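Rubredoxin\:oxygen oxidoreductase (Desulfovibrio gigas, PDB 1E5D) catalyses the four-electron reduction of molecular oxygen to two water molecules, using a diiron centre and flavin mononucleotide. Local coordinates at residues N253-F258 and A306-S311; E275-E280 and T391-L396. One frame throughout, in Å; residues are numbered along the deposited sequence.

Contact 1: N253-F258 and A306-S311; sequences NKVVIF and AVIVGS
Strands 254-258 and 306-310 are neighbours in the five-stranded parallel sheet of the flavodoxin-like domain, pairing Val-255 with Ala-306, Val-256 with Val-307, Ile-257 with Ile-308 and Phe-258 with Val-309. Their backbones form a ladder: Val-256 N donates to Ala-306 O (3.1 Å), and Val-256 O receives Ile-308 N at 2.8 Å. Phe-258 N reaches Ile-308 O (2.8 Å), while Gly-310 N closes on Phe-258 O; the bond from Ala-306 N to Lys-254 O is weak. On one face, Val-255 CG1 meets Ile-308 CG1 at 3.7 Å, and Ile-257 CG1 lies beside Ile-308 CB, the two isoleucines pointing the same way. On the other, Phe-258 CG sits between its backbone N and carbonyl carbon (chi1 77°), which swings the ring across to the second strand. Val-309 CG1 lies over one ring face, 3.6 Å from Phe-258 CE1, in a CH-pi contact offset toward the rim, and Val-307 CG1 comes obliquely to Phe-258 CE2 at 4.0 Å. Helix 320-331 covers this side of the sheet through Leu-326 and Val-322. Val-256 and Phe-258 thus bond to strand 306-310, Val-255 and Ile-257 to strand 283-288, and both faces are largely hydrocarbon.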
# COMPACT_ATOMS: atom_id res chain seq x y z
N ASN A 253 -17.67 21.43 -5.07
CA ASN A 253 -18.44 20.55 -5.93
C ASN A 253 -17.59 19.45 -6.54
O ASN A 253 -17.93 18.89 -7.58
CB ASN A 253 -19.07 21.38 -7.05
CG ASN A 253 -20.42 20.85 -7.49
OD1 ASN A 253 -21.04 20.06 -6.77
ND2 ASN A 253 -20.86 21.28 -8.66
N LYS A 254 -16.47 19.14 -5.91
CA LYS A 254 -15.51 18.16 -6.39
C LYS A 254 -15.72 16.81 -5.72
O LYS A 254 -15.84 16.68 -4.50
CB LYS A 254 -14.10 18.67 -6.14
CG LYS A 254 -12.99 17.85 -6.77
CD LYS A 254 -11.66 18.58 -6.64
CE LYS A 254 -10.50 17.63 -6.44
NZ LYS A 254 -9.32 18.36 -5.89
N VAL A 255 -15.76 15.79 -6.57
CA VAL A 255 -15.90 14.42 -6.07
C VAL A 255 -14.65 13.64 -6.47
O VAL A 255 -14.24 13.62 -7.63
CB VAL A 255 -17.18 13.75 -6.60
CG1 VAL A 255 -17.32 12.33 -6.08
CG2 VAL A 255 -18.42 14.55 -6.21
N VAL A 256 -14.03 13.01 -5.49
CA VAL A 256 -12.89 12.13 -5.65
C VAL A 256 -13.37 10.70 -5.44
O VAL A 256 -13.85 10.32 -4.37
CB VAL A 256 -11.77 12.41 -4.64
CG1 VAL A 256 -10.76 11.26 -4.66
CG2 VAL A 256 -11.09 13.73 -4.90
N ILE A 257 -13.25 9.90 -6.49
CA ILE A 257 -13.55 8.48 -6.42
C ILE A 257 -12.24 7.69 -6.44
O ILE A 257 -11.44 7.80 -7.37
CB ILE A 257 -14.43 8.05 -7.59
CG1 ILE A 257 -15.78 8.76 -7.67
CG2 ILE A 257 -14.60 6.54 -7.58
CD1 ILE A 257 -16.42 8.71 -9.04
N PHE A 258 -11.98 6.88 -5.41
CA PHE A 258 -10.77 6.06 -5.49
C PHE A 258 -11.17 4.63 -5.18
O PHE A 258 -12.04 4.34 -4.37
CB PHE A 258 -9.67 6.59 -4.61
CG PHE A 258 -9.67 6.37 -3.13
CD1 PHE A 258 -9.17 5.20 -2.58
CD2 PHE A 258 -10.16 7.32 -2.25
CE1 PHE A 258 -9.13 4.97 -1.22
CE2 PHE A 258 -10.13 7.10 -0.88
CZ PHE A 258 -9.62 5.92 -0.35
N ALA A 306 -16.84 15.43 -1.61
CA ALA A 306 -17.23 14.04 -1.35
C ALA A 306 -16.12 13.07 -1.73
O ALA A 306 -15.44 13.23 -2.74
CB ALA A 306 -18.50 13.70 -2.12
N VAL A 307 -15.94 12.05 -0.90
CA VAL A 307 -14.93 11.03 -1.14
C VAL A 307 -15.63 9.70 -1.33
O VAL A 307 -16.27 9.22 -0.38
CB VAL A 307 -13.94 10.98 0.03
CG1 VAL A 307 -12.97 9.82 -0.08
CG2 VAL A 307 -13.18 12.29 0.10
N ILE A 308 -15.56 9.11 -2.52
CA ILE A 308 -16.17 7.81 -2.79
C ILE A 308 -15.09 6.74 -2.94
O ILE A 308 -14.13 6.93 -3.68
CB ILE A 308 -17.03 7.83 -4.06
CG1 ILE A 308 -17.80 9.13 -4.27
CG2 ILE A 308 -17.96 6.62 -4.08
CD1 ILE A 308 -18.84 9.39 -3.21
N VAL A 309 -15.24 5.62 -2.24
CA VAL A 309 -14.27 4.55 -2.20
C VAL A 309 -14.86 3.24 -2.68
O VAL A 309 -15.96 2.83 -2.32
CB VAL A 309 -13.70 4.29 -0.79
CG1 VAL A 309 -12.43 3.46 -0.93
CG2 VAL A 309 -13.43 5.58 -0.05
N GLY A 310 -14.09 2.55 -3.52
CA GLY A 310 -14.59 1.29 -4.05
C GLY A 310 -13.54 0.21 -3.86
O GLY A 310 -12.35 0.45 -4.09
N SER A 311 -13.98 -0.97 -3.45
CA SER A 311 -13.11 -2.13 -3.43
C SER A 311 -13.94 -3.40 -3.55
O SER A 311 -15.03 -3.53 -2.99
CB SER A 311 -12.26 -2.19 -2.16
OG SER A 311 -11.59 -3.44 -2.09

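Contact 2: E275-E280 and T391-L396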
# COMPACT_ATOMS: atom_id res chain seq x y z
N GLU A 275 -19.33 9.29 -14.19
CA GLU A 275 -20.20 9.89 -15.19
C GLU A 275 -21.47 10.49 -14.59
O GLU A 275 -21.86 11.59 -14.96
CB GLU A 275 -20.59 8.85 -16.25
CG GLU A 275 -20.60 9.41 -17.67
CD GLU A 275 -19.27 9.97 -18.14
OE1 GLU A 275 -18.20 9.47 -17.73
OE2 GLU A 275 -19.29 10.92 -18.95
N SER A 276 -22.10 9.76 -13.67
CA SER A 276 -23.29 10.31 -13.02
C SER A 276 -22.94 11.58 -12.28
O SER A 276 -23.67 12.57 -12.31
CB SER A 276 -23.90 9.29 -12.06
OG SER A 276 -23.72 7.97 -12.56
N PHE A 277 -21.80 11.57 -11.58
CA PHE A 277 -21.49 12.76 -10.78
C PHE A 277 -21.32 13.96 -11.70
O PHE A 277 -21.74 15.08 -11.40
CB PHE A 277 -20.26 12.53 -9.91
CG PHE A 277 -20.56 11.87 -8.57
CD1 PHE A 277 -21.34 12.52 -7.63
CD2 PHE A 277 -20.05 10.62 -8.27
CE1 PHE A 277 -21.61 11.93 -6.41
CE2 PHE A 277 -20.32 10.03 -7.05
CZ PHE A 277 -21.10 10.68 -6.12
N ARG A 278 -20.66 13.69 -12.83
CA ARG A 278 -20.50 14.78 -13.80
C ARG A 278 -21.89 15.30 -14.19
O ARG A 278 -22.13 16.50 -14.17
CB ARG A 278 -19.68 14.31 -14.99
CG ARG A 278 -19.66 15.20 -16.21
CD ARG A 278 -19.30 14.43 -17.48
NE ARG A 278 -20.28 13.39 -17.75
CZ ARG A 278 -21.13 13.33 -18.77
NH1 ARG A 278 -21.15 14.28 -19.70
NH2 ARG A 278 -21.97 12.31 -18.87
N ASP A 279 -22.77 14.35 -14.49
CA ASP A 279 -24.14 14.64 -14.88
C ASP A 279 -24.83 15.55 -13.87
O ASP A 279 -25.60 16.43 -14.26
CB ASP A 279 -24.96 13.36 -15.03
CG ASP A 279 -25.07 12.89 -16.47
OD1 ASP A 279 -25.00 13.74 -17.38
OD2 ASP A 279 -25.23 11.67 -16.68
N GLU A 280 -24.53 15.33 -12.60
CA GLU A 280 -25.04 16.16 -11.52
C GLU A 280 -24.28 17.47 -11.40
O GLU A 280 -24.42 18.20 -10.42
CB GLU A 280 -24.96 15.39 -10.19
CG GLU A 280 -25.81 14.13 -10.18
CD GLU A 280 -27.27 14.40 -10.49
OE1 GLU A 280 -27.87 15.22 -9.77
OE2 GLU A 280 -27.79 13.79 -11.45
N THR A 391 -27.97 10.84 -4.86
CA THR A 391 -28.13 11.13 -3.44
C THR A 391 -26.98 11.96 -2.89
O THR A 391 -27.15 13.04 -2.32
CB THR A 391 -28.25 9.82 -2.65
OG1 THR A 391 -29.38 9.10 -3.15
CG2 THR A 391 -28.50 10.07 -1.17
N ILE A 392 -25.76 11.44 -3.07
CA ILE A 392 -24.59 12.14 -2.55
C ILE A 392 -24.48 13.54 -3.15
O ILE A 392 -24.30 14.53 -2.44
CB ILE A 392 -23.31 11.33 -2.81
CG1 ILE A 392 -23.22 10.07 -1.94
CG2 ILE A 392 -22.08 12.20 -2.64
CD1 ILE A 392 -22.34 8.97 -2.50
N ALA A 393 -24.60 13.66 -4.47
CA ALA A 393 -24.51 15.00 -5.05
C ALA A 393 -25.58 15.93 -4.50
O ALA A 393 -25.33 17.12 -4.30
CB ALA A 393 -24.62 14.95 -6.56
N ARG A 394 -26.77 15.39 -4.25
CA ARG A 394 -27.84 16.25 -3.74
C ARG A 394 -27.37 16.83 -2.41
O ARG A 394 -27.45 18.03 -2.15
CB ARG A 394 -29.14 15.49 -3.55
CG ARG A 394 -30.34 16.08 -4.27
CD ARG A 394 -31.07 15.05 -5.12
NE ARG A 394 -30.85 15.25 -6.55
CZ ARG A 394 -31.55 14.65 -7.51
NH1 ARG A 394 -32.51 13.79 -7.19
NH2 ARG A 394 -31.29 14.89 -8.79
N ALA A 395 -26.87 15.92 -1.59
CA ALA A 395 -26.37 16.32 -0.27
C ALA A 395 -25.23 17.32 -0.40
O ALA A 395 -25.16 18.27 0.38
CB ALA A 395 -25.92 15.09 0.50
N LEU A 396 -24.36 17.12 -1.38
CA LEU A 396 -23.26 18.05 -1.62
C LEU A 396 -23.80 19.46 -1.86
O LEU A 396 -23.43 20.39 -1.15
CB LEU A 396 -22.40 17.63 -2.81
CG LEU A 396 -20.88 17.73 -2.68
CD1 LEU A 396 -20.26 17.75 -4.08
CD2 LEU A 396 -20.45 18.94 -1.87
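Phe-277, near the C-terminal end of helix 265-279, puts the edge of its ring against helix 379-400. Its CG is anti to its own carbonyl carbon (chi1 -87°), and this carries the ring across to the second helix. Phe-277 CE1 comes to 3.8 Å from Ile-392 CG2, a methyl near the ring plane rather than over a face, and Phe-277 CE1 also approaches the backbone at Ala-393 N (4.0 Å). Ile-392 and the phenyl group cross at a slant, and Ile-392 CB and CG2 both touch Phe-277 CE1 and CZ. One step further along, Ala-393 CB fits against the aliphatic base of Glu-280, 3.7 Å from its CB and 3.9 Å from its CG. The small methyl allows a close approach here, and the CA atoms of Glu-280 and Ala-393 are 6.6 Å apart. This apolar part is the tight side of the contact.

Toward solvent the fit is looser. Glu-280, the first residue after helix 265-279 to leave helical backbone angles, bends at chi2 (-57°) and sends OE1 to NH2 of the exposed Arg-394 at 3.6 Å. The carboxylate and guanidinium planes are 68° apart and the oxygen approaches obliquely, so this salt bridge probably rests more on charge than on a directed bond. Glu-280 OE2 has a weak hydrogen bond to Gln-390 NE2, and Glu-280 O accepts one from Lys-397 NZ; both partners belong to helix 379-400.

The two helices thus lie together on one face of the parallel sheet: Phe-277 and Ile-392 both touch Ile-308 of strand 306-310, and Ile-392 also reaches Ile-338 of strand 338-345.

How the contacts relate
Both contacts belong to the flavodoxin-like domain, their centres about 11 Å apart: contact 1 joins two strands within the sheet, and contact 2 joins two helices covering one of its faces. Their segments alternate along the chain, 253-258, 275-280, 306-311 and then 391-396, with helix 265-279 directly following strand 254-259. A shared apolar layer connects them, Val-255 CG2 lying 3.8 Å from Phe-277 CD1. At its margin Asn-253 OD1 packs 3.6 Å from Leu-396 CD1. Helix 265-279 thereby covers strand 254-259, and the C-terminal helix 379-400 covers strands 306-310 and 338-345; together they form one outer layer of the three-layer alpha/beta/alpha sandwich that carries the flavin.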